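Local coordinates for protein telomerase reverse transcriptase (Candida albicans SC5314, PDB 6ZDQ) that probably extends chromosome ends as the catalytic subunit of telomerase, copying a template within its RNA component into telomeric DNA repeats, at residues Arg572-Leu577 with Arg617-Lys622; Tyr580-Tyr585 with Ile638-Asp643; Pro348-Lys353 with Asp467-Ala472. All coordinates share one frame; numbering follows the deposited sequence.

Contact 1: Arg572-Leu577 with Arg617-Lys622. With nucleotides of chain B.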
loop_
_atom_site.group_PDB
_atom_site.type_symbol
_atom_site.label_atom_id
_atom_site.label_comp_id
_atom_site.label_asym_id
_atom_site.label_seq_id
_atom_site.Cartn_x
_atom_site.Cartn_y
_atom_site.Cartn_z
ATOM N N ARG A 572 -3.592 -18.380 6.146
ATOM C CA ARG A 572 -3.645 -19.262 7.305
ATOM C C ARG A 572 -3.640 -20.738 6.920
ATOM O O ARG A 572 -3.793 -21.591 7.803
ATOM C CB ARG A 572 -4.878 -18.946 8.157
ATOM C CG ARG A 572 -6.184 -18.941 7.387
ATOM C CD ARG A 572 -7.317 -18.398 8.239
ATOM N NE ARG A 572 -7.385 -19.059 9.538
ATOM C CZ ARG A 572 -8.058 -20.181 9.772
ATOM N NH1 ARG A 572 -8.727 -20.772 8.792
ATOM N NH2 ARG A 572 -8.062 -20.712 10.985
ATOM N N THR A 573 -3.474 -21.067 5.641
ATOM C CA THR A 573 -3.426 -22.445 5.176
ATOM C C THR A 573 -2.151 -22.654 4.372
ATOM O O THR A 573 -1.630 -21.721 3.756
ATOM C CB THR A 573 -4.645 -22.804 4.311
ATOM O OG1 THR A 573 -4.615 -22.041 3.097
ATOM C CG2 THR A 573 -5.938 -22.511 5.056
ATOM N N PHE A 574 -1.643 -23.889 4.400
ATOM C CA PHE A 574 -0.431 -24.205 3.648
ATOM C C PHE A 574 -0.617 -23.955 2.157
ATOM O O PHE A 574 0.310 -23.500 1.477
ATOM C CB PHE A 574 -0.017 -25.655 3.898
ATOM C CG PHE A 574 0.529 -25.904 5.275
ATOM C CD1 PHE A 574 1.810 -25.493 5.610
ATOM C CD2 PHE A 574 -0.230 -26.560 6.230
ATOM C CE1 PHE A 574 2.317 -25.725 6.874
ATOM C CE2 PHE A 574 0.273 -26.796 7.494
ATOM C CZ PHE A 574 1.548 -26.377 7.816
ATOM N N LYS A 575 -1.807 -24.254 1.628
ATOM C CA LYS A 575 -2.064 -24.036 0.208
ATOM C C LYS A 575 -1.937 -22.562 -0.155
ATOM O O LYS A 575 -1.231 -22.203 -1.103
ATOM C CB LYS A 575 -3.448 -24.567 -0.163
ATOM C CG LYS A 575 -3.566 -26.080 -0.121
ATOM C CD LYS A 575 -4.953 -26.534 -0.540
ATOM C CE LYS A 575 -5.047 -28.048 -0.575
ATOM N NZ LYS A 575 -6.425 -28.515 -0.900
ATOM N N THR A 576 -2.614 -21.689 0.595
ATOM C CA THR A 576 -2.550 -20.263 0.299
ATOM C C THR A 576 -1.178 -19.678 0.610
ATOM O O THR A 576 -0.748 -18.727 -0.054
ATOM C CB THR A 576 -3.635 -19.514 1.074
ATOM O OG1 THR A 576 -3.514 -19.805 2.472
ATOM C CG2 THR A 576 -5.018 -19.931 0.589
ATOM N N LEU A 577 -0.485 -20.218 1.616
ATOM C CA LEU A 577 0.846 -19.721 1.950
ATOM C C LEU A 577 1.838 -19.984 0.824
ATOM O O LEU A 577 2.526 -19.065 0.365
ATOM C CB LEU A 577 1.337 -20.356 3.251
ATOM C CG LEU A 577 2.788 -20.050 3.637
ATOM C CD1 LEU A 577 3.034 -18.550 3.733
ATOM C CD2 LEU A 577 3.153 -20.745 4.940
ATOM N N ARG A 617 12.663 -19.365 5.150
ATOM C CA ARG A 617 12.499 -19.219 6.592
ATOM C C ARG A 617 11.179 -18.545 6.942
ATOM O O ARG A 617 10.646 -18.769 8.035
ATOM C CB ARG A 617 13.676 -18.445 7.187
ATOM C CG ARG A 617 13.791 -17.011 6.719
ATOM C CD ARG A 617 15.154 -16.441 7.068
ATOM N NE ARG A 617 16.231 -17.361 6.708
ATOM C CZ ARG A 617 17.520 -17.036 6.709
ATOM N NH1 ARG A 617 17.897 -15.810 7.044
ATOM N NH2 ARG A 617 18.434 -17.936 6.370
ATOM N N GLU A 618 10.629 -17.737 6.032
ATOM C CA GLU A 618 9.290 -17.198 6.247
ATOM C C GLU A 618 8.253 -18.313 6.260
ATOM O O GLU A 618 7.276 -18.260 7.017
ATOM C CB GLU A 618 8.954 -16.165 5.171
ATOM C CG GLU A 618 7.560 -15.570 5.287
ATOM C CD GLU A 618 7.373 -14.782 6.565
ATOM O OE1 GLU A 618 8.315 -14.070 6.973
ATOM O OE2 GLU A 618 6.284 -14.881 7.169
ATOM N N PHE A 619 8.451 -19.336 5.426
ATOM C CA PHE A 619 7.582 -20.505 5.482
ATOM C C PHE A 619 7.761 -21.260 6.792
ATOM O O PHE A 619 6.781 -21.737 7.377
ATOM C CB PHE A 619 7.849 -21.420 4.285
ATOM C CG PHE A 619 7.170 -22.757 4.382
ATOM C CD1 PHE A 619 5.808 -22.877 4.159
ATOM C CD2 PHE A 619 7.893 -23.894 4.697
ATOM C CE1 PHE A 619 5.181 -24.104 4.253
ATOM C CE2 PHE A 619 7.273 -25.123 4.792
ATOM C CZ PHE A 619 5.915 -25.229 4.569
ATOM N N LYS A 620 9.004 -21.390 7.264
ATOM C CA LYS A 620 9.249 -22.092 8.522
ATOM C C LYS A 620 8.613 -21.366 9.703
ATOM O O LYS A 620 8.091 -22.005 10.623
ATOM C CB LYS A 620 10.751 -22.265 8.748
ATOM C CG LYS A 620 11.419 -23.203 7.763
ATOM C CD LYS A 620 12.696 -23.783 8.346
ATOM C CE LYS A 620 13.696 -22.695 8.694
ATOM N NZ LYS A 620 14.233 -22.019 7.484
ATOM N N THR A 621 8.652 -20.030 9.696
ATOM C CA THR A 621 8.111 -19.263 10.817
ATOM C C THR A 621 6.606 -19.464 10.946
ATOM O O THR A 621 6.092 -19.732 12.038
ATOM C CB THR A 621 8.445 -17.780 10.645
ATOM O OG1 THR A 621 9.854 -17.580 10.825
ATOM C CG2 THR A 621 7.679 -16.936 11.652
ATOM N N LYS A 622 5.882 -19.337 9.833
ATOM C CA LYS A 622 4.443 -19.563 9.844
ATOM C C LYS A 622 4.087 -21.039 10.000
ATOM O O LYS A 622 2.960 -21.351 10.396
ATOM C CB LYS A 622 3.825 -18.994 8.566
ATOM C CG LYS A 622 2.311 -18.931 8.585
ATOM C CD LYS A 622 1.770 -18.488 7.246
ATOM C CE LYS A 622 0.371 -19.026 7.023
ATOM N NZ LYS A 622 -0.126 -18.803 5.642
ATOM P P C B 37 -6.927 -26.525 3.411
ATOM O OP1 C B 37 -6.139 -25.609 2.550
ATOM O OP2 C B 37 -8.306 -26.909 3.007
ATOM O "O5'" C B 37 -6.080 -27.852 3.633
ATOM C "C5'" C B 37 -6.287 -28.987 2.814
ATOM C "C4'" C B 37 -6.015 -30.265 3.561
ATOM O "O4'" C B 37 -6.869 -30.349 4.730
ATOM C "C3'" C B 37 -6.317 -31.534 2.791
ATOM O "O3'" C B 37 -5.273 -31.888 1.907
ATOM C "C2'" C B 37 -6.562 -32.552 3.893
ATOM O "O2'" C B 37 -5.330 -33.022 4.421
ATOM C "C1'" C B 37 -7.249 -31.691 4.954
ATOM N N1 C B 37 -8.728 -31.774 4.899
ATOM C C2 C B 37 -9.386 -32.960 5.248
ATOM O O2 C B 37 -8.725 -33.956 5.581
ATOM N N3 C B 37 -10.738 -33.002 5.204
ATOM C C4 C B 37 -11.432 -31.923 4.843
ATOM N N4 C B 37 -12.763 -32.015 4.817
ATOM C C5 C B 37 -10.792 -30.700 4.492
ATOM C C6 C B 37 -9.455 -30.673 4.538
ATOM P P C B 35 -16.513 -22.410 8.694
ATOM O OP1 C B 35 -16.656 -21.221 7.814
ATOM O OP2 C B 35 -17.239 -23.662 8.365
ATOM O "O5'" C B 35 -14.964 -22.767 8.805
ATOM C "C5'" C B 35 -14.015 -21.781 9.182
ATOM C "C4'" C B 35 -12.701 -22.400 9.587
ATOM O "O4'" C B 35 -12.901 -23.305 10.705
ATOM C "C3'" C B 35 -12.016 -23.265 8.544
ATOM O "O3'" C B 35 -11.325 -22.513 7.560
ATOM C "C2'" C B 35 -11.109 -24.143 9.393
ATOM O "O2'" C B 35 -9.955 -23.425 9.803
ATOM C "C1'" C B 35 -11.989 -24.382 10.620
ATOM N N1 C B 35 -12.748 -25.649 10.517
ATOM C C2 C B 35 -12.085 -26.860 10.750
ATOM O O2 C B 35 -10.880 -26.845 11.041
ATOM N N3 C B 35 -12.773 -28.021 10.656
ATOM C C4 C B 35 -14.069 -28.006 10.342
ATOM N N4 C B 35 -14.709 -29.175 10.259
ATOM C C5 C B 35 -14.769 -26.791 10.099
ATOM C C6 C B 35 -14.077 -25.649 10.196
ATOM P P U B 36 -11.253 -23.047 6.045
ATOM O OP1 U B 36 -10.715 -21.955 5.196
ATOM O OP2 U B 36 -12.563 -23.664 5.716
ATOM O "O5'" U B 36 -10.174 -24.216 6.097
ATOM C "C5'" U B 36 -8.882 -23.986 6.639
ATOM C "C4'" U B 36 -8.166 -25.280 6.926
ATOM O "O4'" U B 36 -8.884 -26.038 7.933
ATOM C "C3'" U B 36 -8.051 -26.240 5.758
ATOM O "O3'" U B 36 -7.000 -25.886 4.879
ATOM C "C2'" U B 36 -7.858 -27.587 6.447
ATOM O "O2'" U B 36 -6.510 -27.753 6.863
ATOM C "C1'" U B 36 -8.731 -27.421 7.693
ATOM N N1 U B 36 -10.072 -28.030 7.537
ATOM C C2 U B 36 -10.192 -29.377 7.815
ATOM O O2 U B 36 -9.250 -30.063 8.171
ATOM N N3 U B 36 -11.456 -29.891 7.662
ATOM C C4 U B 36 -12.588 -29.207 7.267
ATOM O O4 U B 36 -13.656 -29.812 7.174
ATOM C C5 U B 36 -12.382 -27.817 6.999
ATOM C C6 U B 36 -11.161 -27.288 7.141
#

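Contact 2: Tyr580-Tyr585 with Ile638-Asp643. With nucleotides of chain B.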
loop_
_atom_site.group_PDB
_atom_site.type_symbol
_atom_site.label_atom_id
_atom_site.label_comp_id
_atom_site.label_asym_id
_atom_site.label_seq_id
_atom_site.Cartn_x
_atom_site.Cartn_y
_atom_site.Cartn_z
ATOM N N TYR A 580 1.119 -17.900 -2.449
ATOM C CA TYR A 580 1.674 -16.550 -2.449
ATOM C C TYR A 580 3.196 -16.580 -2.506
ATOM O O TYR A 580 3.809 -15.835 -3.279
ATOM C CB TYR A 580 1.199 -15.776 -1.220
ATOM C CG TYR A 580 1.933 -14.467 -1.026
ATOM C CD1 TYR A 580 1.653 -13.365 -1.824
ATOM C CD2 TYR A 580 2.912 -14.335 -0.050
ATOM C CE1 TYR A 580 2.326 -12.169 -1.653
ATOM C CE2 TYR A 580 3.590 -13.146 0.128
ATOM C CZ TYR A 580 3.293 -12.065 -0.675
ATOM O OH TYR A 580 3.968 -10.880 -0.498
ATOM N N LEU A 581 3.826 -17.429 -1.687
ATOM C CA LEU A 581 5.285 -17.494 -1.666
ATOM C C LEU A 581 5.844 -17.863 -3.035
ATOM O O LEU A 581 6.876 -17.328 -3.457
ATOM C CB LEU A 581 5.758 -18.495 -0.608
ATOM C CG LEU A 581 5.548 -18.112 0.860
ATOM C CD1 LEU A 581 6.216 -19.118 1.787
ATOM C CD2 LEU A 581 6.055 -16.706 1.132
ATOM N N LYS A 582 5.178 -18.780 -3.741
ATOM C CA LYS A 582 5.593 -19.113 -5.099
ATOM C C LYS A 582 5.470 -17.905 -6.020
ATOM O O LYS A 582 6.426 -17.534 -6.710
ATOM C CB LYS A 582 4.760 -20.284 -5.624
ATOM C CG LYS A 582 5.112 -20.732 -7.027
ATOM C CD LYS A 582 4.236 -21.900 -7.442
ATOM C CE LYS A 582 4.586 -22.391 -8.833
ATOM N NZ LYS A 582 3.770 -23.577 -9.208
ATOM N N THR A 583 4.294 -17.272 -6.037
ATOM C CA THR A 583 4.099 -16.088 -6.865
ATOM C C THR A 583 4.917 -14.898 -6.381
ATOM O O THR A 583 5.130 -13.957 -7.151
ATOM C CB THR A 583 2.617 -15.708 -6.913
ATOM O OG1 THR A 583 2.149 -15.426 -5.589
ATOM C CG2 THR A 583 1.794 -16.844 -7.504
ATOM N N PHE A 584 5.371 -14.910 -5.126
ATOM C CA PHE A 584 6.225 -13.833 -4.635
ATOM C C PHE A 584 7.671 -14.033 -5.069
ATOM O O PHE A 584 8.329 -13.079 -5.500
ATOM C CB PHE A 584 6.130 -13.738 -3.110
ATOM C CG PHE A 584 7.031 -12.698 -2.506
ATOM C CD1 PHE A 584 6.638 -11.371 -2.451
ATOM C CD2 PHE A 584 8.265 -13.049 -1.984
ATOM C CE1 PHE A 584 7.464 -10.412 -1.894
ATOM C CE2 PHE A 584 9.095 -12.095 -1.427
ATOM C CZ PHE A 584 8.693 -10.774 -1.381
ATOM N N TYR A 585 8.183 -15.260 -4.946
ATOM C CA TYR A 585 9.547 -15.547 -5.374
ATOM C C TYR A 585 9.712 -15.311 -6.870
ATOM O O TYR A 585 10.639 -14.617 -7.303
ATOM C CB TYR A 585 9.913 -16.985 -5.005
ATOM C CG TYR A 585 11.319 -17.380 -5.392
ATOM C CD1 TYR A 585 12.387 -17.140 -4.537
ATOM C CD2 TYR A 585 11.578 -17.998 -6.609
ATOM C CE1 TYR A 585 13.675 -17.501 -4.886
ATOM C CE2 TYR A 585 12.861 -18.363 -6.966
ATOM C CZ TYR A 585 13.906 -18.112 -6.103
ATOM O OH TYR A 585 15.185 -18.475 -6.457
ATOM N N ILE A 638 7.416 -30.169 -1.861
ATOM C CA ILE A 638 8.558 -30.520 -2.700
ATOM C C ILE A 638 8.310 -30.088 -4.140
ATOM O O ILE A 638 9.227 -29.631 -4.834
ATOM C CB ILE A 638 8.854 -32.027 -2.591
ATOM C CG1 ILE A 638 9.428 -32.352 -1.209
ATOM C CG2 ILE A 638 9.808 -32.474 -3.687
ATOM C CD1 ILE A 638 9.785 -33.809 -1.018
ATOM N N LYS A 639 7.067 -30.218 -4.610
ATOM C CA LYS A 639 6.724 -29.689 -5.927
ATOM C C LYS A 639 6.912 -28.178 -5.970
ATOM O O LYS A 639 7.386 -27.631 -6.972
ATOM C CB LYS A 639 5.287 -30.064 -6.291
ATOM C CG LYS A 639 5.017 -30.093 -7.790
ATOM C CD LYS A 639 3.537 -30.280 -8.088
ATOM C CE LYS A 639 2.792 -28.957 -8.041
ATOM N NZ LYS A 639 3.241 -28.038 -9.125
ATOM N N PHE A 640 6.546 -27.487 -4.887
ATOM C CA PHE A 640 6.773 -26.048 -4.810
ATOM C C PHE A 640 8.260 -25.722 -4.863
ATOM O O PHE A 640 8.674 -24.795 -5.569
ATOM C CB PHE A 640 6.136 -25.490 -3.536
ATOM C CG PHE A 640 6.754 -24.206 -3.059
ATOM C CD1 PHE A 640 6.429 -22.999 -3.655
ATOM C CD2 PHE A 640 7.654 -24.205 -2.005
ATOM C CE1 PHE A 640 6.996 -21.818 -3.213
ATOM C CE2 PHE A 640 8.224 -23.028 -1.561
ATOM C CZ PHE A 640 7.893 -21.833 -2.165
ATOM N N LEU A 641 9.079 -26.471 -4.119
ATOM C CA LEU A 641 10.524 -26.266 -4.178
ATOM C C LEU A 641 11.057 -26.520 -5.581
ATOM O O LEU A 641 11.945 -25.803 -6.056
ATOM C CB LEU A 641 11.228 -27.175 -3.170
ATOM C CG LEU A 641 11.019 -26.882 -1.685
ATOM C CD1 LEU A 641 11.726 -27.930 -0.854
ATOM C CD2 LEU A 641 11.524 -25.492 -1.335
ATOM N N TYR A 642 10.529 -27.544 -6.255
ATOM C CA TYR A 642 10.960 -27.846 -7.617
ATOM C C TYR A 642 10.562 -26.740 -8.586
ATOM O O TYR A 642 11.335 -26.390 -9.485
ATOM C CB TYR A 642 10.376 -29.187 -8.062
ATOM C CG TYR A 642 10.777 -29.607 -9.459
ATOM C CD1 TYR A 642 11.975 -30.270 -9.687
ATOM C CD2 TYR A 642 9.955 -29.346 -10.548
ATOM C CE1 TYR A 642 12.346 -30.658 -10.961
ATOM C CE2 TYR A 642 10.317 -29.729 -11.826
ATOM C CZ TYR A 642 11.514 -30.386 -12.027
ATOM O OH TYR A 642 11.880 -30.772 -13.298
ATOM N N ASP A 643 9.356 -26.189 -8.429
ATOM C CA ASP A 643 8.898 -25.140 -9.337
ATOM C C ASP A 643 9.779 -23.899 -9.241
ATOM O O ASP A 643 10.188 -23.335 -10.263
ATOM C CB ASP A 643 7.440 -24.789 -9.042
ATOM C CG ASP A 643 6.491 -25.936 -9.334
ATOM O OD1 ASP A 643 6.777 -26.728 -10.255
ATOM O OD2 ASP A 643 5.458 -26.042 -8.639
ATOM P P U B 46 -0.157 -30.561 -11.052
ATOM O OP1 U B 46 0.275 -29.140 -11.030
ATOM O OP2 U B 46 0.701 -31.596 -10.417
ATOM O "O5'" U B 46 -1.606 -30.652 -10.399
ATOM C "C5'" U B 46 -2.146 -29.569 -9.657
ATOM C "C4'" U B 46 -3.378 -29.010 -10.322
ATOM O "O4'" U B 46 -4.080 -30.069 -11.028
ATOM C "C3'" U B 46 -4.428 -28.427 -9.390
ATOM O "O3'" U B 46 -4.136 -27.103 -8.980
ATOM C "C2'" U B 46 -5.702 -28.543 -10.213
ATOM O "O2'" U B 46 -5.765 -27.514 -11.190
ATOM C "C1'" U B 46 -5.475 -29.873 -10.929
ATOM N N1 U B 46 -6.052 -31.026 -10.194
ATOM C C2 U B 46 -7.415 -31.087 -9.940
ATOM O O2 U B 46 -8.216 -30.228 -10.265
ATOM N N3 U B 46 -7.828 -32.208 -9.260
ATOM C C4 U B 46 -7.049 -33.258 -8.824
ATOM O O4 U B 46 -7.577 -34.197 -8.227
ATOM C C5 U B 46 -5.658 -33.128 -9.130
ATOM C C6 U B 46 -5.225 -32.049 -9.789
#

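Contact 3: Pro348-Lys353 with Asp467-Ala472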
loop_
_atom_site.group_PDB
_atom_site.type_symbol
_atom_site.label_atom_id
_atom_site.label_comp_id
_atom_site.label_asym_id
_atom_site.label_seq_id
_atom_site.Cartn_x
_atom_site.Cartn_y
_atom_site.Cartn_z
ATOM N N PRO A 348 -2.537 25.044 -15.978
ATOM C CA PRO A 348 -2.865 25.342 -17.384
ATOM C C PRO A 348 -2.038 24.552 -18.382
ATOM O O PRO A 348 -2.566 24.147 -19.427
ATOM C CB PRO A 348 -2.604 26.850 -17.489
ATOM C CG PRO A 348 -1.603 27.129 -16.433
ATOM C CD PRO A 348 -1.969 26.223 -15.298
ATOM N N VAL A 349 -0.754 24.323 -18.099
ATOM C CA VAL A 349 0.078 23.548 -19.016
ATOM C C VAL A 349 -0.386 22.099 -19.058
ATOM O O VAL A 349 -0.366 21.456 -20.113
ATOM C CB VAL A 349 1.561 23.661 -18.622
ATOM C CG1 VAL A 349 2.426 22.846 -19.570
ATOM C CG2 VAL A 349 1.996 25.116 -18.618
ATOM N N LEU A 350 -0.808 21.560 -17.911
ATOM C CA LEU A 350 -1.380 20.218 -17.893
ATOM C C LEU A 350 -2.619 20.138 -18.775
ATOM O O LEU A 350 -2.833 19.137 -19.470
ATOM C CB LEU A 350 -1.718 19.811 -16.459
ATOM C CG LEU A 350 -2.448 18.480 -16.281
ATOM C CD1 LEU A 350 -1.595 17.328 -16.785
ATOM C CD2 LEU A 350 -2.833 18.268 -14.826
ATOM N N MET A 351 -3.444 21.187 -18.763
ATOM C CA MET A 351 -4.677 21.177 -19.545
ATOM C C MET A 351 -4.388 21.127 -21.043
ATOM O O MET A 351 -5.024 20.365 -21.780
ATOM C CB MET A 351 -5.529 22.397 -19.199
ATOM C CG MET A 351 -6.954 22.315 -19.722
ATOM S SD MET A 351 -7.853 20.904 -19.050
ATOM C CE MET A 351 -9.367 20.981 -20.006
ATOM N N LYS A 352 -3.428 21.930 -21.514
ATOM C CA LYS A 352 -3.145 21.965 -22.947
ATOM C C LYS A 352 -2.511 20.661 -23.421
ATOM O O LYS A 352 -2.769 20.216 -24.546
ATOM C CB LYS A 352 -2.257 23.165 -23.293
ATOM C CG LYS A 352 -0.789 23.017 -22.921
ATOM C CD LYS A 352 0.059 24.116 -23.544
ATOM C CE LYS A 352 1.529 23.942 -23.193
ATOM N NZ LYS A 352 2.383 25.021 -23.758
ATOM N N LYS A 353 -1.683 20.033 -22.582
ATOM C CA LYS A 353 -1.094 18.751 -22.955
ATOM C C LYS A 353 -2.150 17.658 -23.043
ATOM O O LYS A 353 -2.007 16.722 -23.838
ATOM C CB LYS A 353 0.001 18.360 -21.963
ATOM C CG LYS A 353 1.190 19.305 -21.957
ATOM C CD LYS A 353 1.808 19.421 -23.340
ATOM C CE LYS A 353 2.966 20.405 -23.342
ATOM N NZ LYS A 353 3.563 20.571 -24.694
ATOM N N ASP A 467 1.873 11.870 -15.136
ATOM C CA ASP A 467 2.582 11.041 -16.107
ATOM C C ASP A 467 2.581 11.692 -17.486
ATOM O O ASP A 467 3.628 11.796 -18.136
ATOM C CB ASP A 467 1.953 9.647 -16.163
ATOM C CG ASP A 467 2.917 8.589 -16.672
ATOM O OD1 ASP A 467 3.880 8.945 -17.385
ATOM O OD2 ASP A 467 2.711 7.398 -16.355
ATOM N N ILE A 468 1.408 12.126 -17.955
ATOM C CA ILE A 468 1.313 12.753 -19.272
ATOM C C ILE A 468 2.105 14.055 -19.307
ATOM O O ILE A 468 2.796 14.353 -20.289
ATOM C CB ILE A 468 -0.162 12.977 -19.654
ATOM C CG1 ILE A 468 -0.893 11.637 -19.755
ATOM C CG2 ILE A 468 -0.266 13.732 -20.970
ATOM C CD1 ILE A 468 -2.365 11.766 -20.067
ATOM N N LEU A 469 2.015 14.851 -18.240
ATOM C CA LEU A 469 2.692 16.144 -18.218
ATOM C C LEU A 469 4.207 15.978 -18.211
ATOM O O LEU A 469 4.914 16.600 -19.013
ATOM C CB LEU A 469 2.235 16.955 -17.005
ATOM C CG LEU A 469 2.841 18.353 -16.868
ATOM C CD1 LEU A 469 2.515 19.191 -18.092
ATOM C CD2 LEU A 469 2.344 19.032 -15.603
ATOM N N TYR A 470 4.728 15.142 -17.310
ATOM C CA TYR A 470 6.176 14.985 -17.218
ATOM C C TYR A 470 6.742 14.250 -18.425
ATOM O O TYR A 470 7.865 14.542 -18.852
ATOM C CB TYR A 470 6.552 14.259 -15.927
ATOM C CG TYR A 470 6.730 15.181 -14.741
ATOM C CD1 TYR A 470 6.430 16.534 -14.836
ATOM C CD2 TYR A 470 7.217 14.702 -13.531
ATOM C CE1 TYR A 470 6.597 17.382 -13.756
ATOM C CE2 TYR A 470 7.388 15.543 -12.447
ATOM C CZ TYR A 470 7.076 16.881 -12.564
ATOM O OH TYR A 470 7.245 17.720 -11.487
ATOM N N SER A 471 5.989 13.306 -18.993
ATOM C CA SER A 471 6.462 12.638 -20.200
ATOM C C SER A 471 6.446 13.583 -21.395
ATOM O O SER A 471 7.246 13.421 -22.322
ATOM C CB SER A 471 5.621 11.397 -20.489
ATOM O OG SER A 471 6.320 10.502 -21.335
ATOM N N ALA A 472 5.544 14.567 -21.393
ATOM C CA ALA A 472 5.595 15.615 -22.405
ATOM C C ALA A 472 6.750 16.573 -22.147
ATOM O O ALA A 472 7.370 17.074 -23.092
ATOM C CB ALA A 472 4.267 16.371 -22.446
#

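Contact 1: Arg572-Leu577 with Arg617-Lys622
Leu577 and Phe619 meet where the start of helix 574-588 packs on helix 602-626. The methyl Leu577 CD2 lies 3.5 Å from Phe619 CD1, and the two side chains approach at a slant. Leu577 CD2 also touches the aliphatic run of Lys622, 3.5 Å from Lys622 CD. Lys622 and Leu577 reach toward each other tip to tip. The extended chain of Lys622 starts anti to the backbone N (chi1 -169°) and carries NZ to the residues just before the other helix. Lys622 NZ lies 3.5 Å from Arg572 N and 3.8 Å from Thr573 O. Phe574 adds a second aromatic group. Its ring edge faces Phe619, with Phe574 CD1 3.9 Å from Phe619 CE1 and the side chains nearly at right angles. The two phenylalanines belong to a larger aromatic cluster: Phe637 stacks on Phe619, and Phe632 meets Phe574 edge-to-face. This packing is part of the helical C-terminal extension, the thumb-like domain of telomerase reverse transcriptases. Thr573 is the N-cap of helix 574-588, and its OG1 is hydrogen-bonded to Thr576 OG1. The helix start also faces the RNA. Arg572 NH1 donates to O2' of C35 of chain B at 3.1 Å, with an N-H...O angle of 164°. The ribose hydroxyl lies at the edge of the guanidinium, in its plane; a weak bond from NH1 to O3' of C35 accompanies it. A bend at chi3 (-51°) turns the arginine toward this ribose. Arg572 NH2 forms a salt bridge with Asp126, which lies in the sequence range of the telomerase RNA-binding domain. Thr573 CG2 packs on the backbone of U36 of chain B, 3.5 Å from O3' of U36.

Contact 2: Tyr580-Tyr585 with Ile638-Asp643
Lys582 and Asp643 form the salt bridge of this helix pair, with Lys582 NZ 3.0 Å from Asp643 OD2. The fully extended lysine chain, with CG anti to the backbone N (chi1 -179°), carries NZ past the Phe640 ring edge to Asp643. Its ammonium meets OD2 from above the carboxylate plane, 60° out of it. Lys639 supplies a second charge from within the aspartate's own helix. Its chain bends at chi3 and chi4, and Lys639 NZ uses the syn lone pair of Asp643 OD2, also at 3.0 Å. One carboxylate oxygen thus accepts from two ammonium groups. The lysine nitrogens, Lys582 NZ and Lys639 NZ, are 4.5 Å apart. The shared carboxylate probably offsets their repulsion, and the two positive charges would tend to keep Asp643 ionised. Lys639 NZ also lies 3.7 Å from the phosphate oxygen OP1 of U46 of chain B, so the network sits next to the bound RNA. Segments 580-585 and 638-643 run almost parallel, with axes 10.6 Å apart and inclined by 8°. Their helices, 574-588 and 634-656, belong to the helical bundle of the C-terminal extension, the telomerase thumb. The apolar part of the contact is centred on Phe640. It points its ring edge at the backbone of the other helix, with Lys582 CA in the ring plane. Phe640 CE1 is 3.6 Å from Lys582 CB, at the base of the same chain that makes the salt bridge. Leu581 CB lies farther off, 4.3 Å from Phe640 CZ. Leu581 also packs on Val615 of helix 602-626. One turn further along, Tyr585 OH is hydrogen-bonded to Thr648 OG1, a polar link to a later turn of helix 634-656.

Contact 3: Pro348-Lys353 with Asp467-Ala472
Ile468 makes the first touch of helix 460-477 on helix 347-356. It is a loose one: Ile468 CG2 lies 4.5 Å from Lys353 O. Ile468 also packs on Leu286 and Leu290 of helix 263-296. Leu469 comes next and is the centre of the contact. Its CG is anti to the backbone N (chi1 -179°), which carries CD1 in among three residues of the other helix. Leu469 CD1 is 3.9 Å from Val349 CG1, and these side chains cross at about a right angle. Leu469 CD1 also lies 4.1 Å from Lys353 CG. Leu350 CD1 meets Leu469 CB at 3.9 Å. Segments 348-353 and 467-472 cross at 88°, with axes 9.5 Å apart, so the meeting surface is short. Both belong to the reverse transcriptase domain. Helix 347-356 comes after strand 332-337 of the palm sheet, past the short helix 341-344. Helix 460-477 packs beside that sheet, with Tyr470 and Ser471 touching Arg492 on strand 489-492. Ala472 closes the contact one turn after Ile468. Ala472 CB is 4.0 Å from Lys353 CD. The lysine chain bends at chi2 (-57°), and its methylenes pass along Leu469 and Ala472. Lys353 NZ has long, weak ion pairs with Glu356 and Asp476.

From the N terminus, contact 3 comes first. It brings helix 460-477 back to helix 347-356 across 113 intervening residues, within the reverse transcriptase domain. It closes before the others open. Contact 1 then opens at 572-577, and contact 2 opens at 580-585 on the same helix, 574-588. Contact 1 closes on helix 602-626 and contact 2 on the next helix, 634-656, so the two cross along the chain. Helix 574-588 is thereby tied to the next two helices of the C-terminal extension. Contacts 1 and 2 have centres 11 Å apart and touch through Phe619 and Leu581. Contact 3 is separate, its centre 46 Å from that of contact 1.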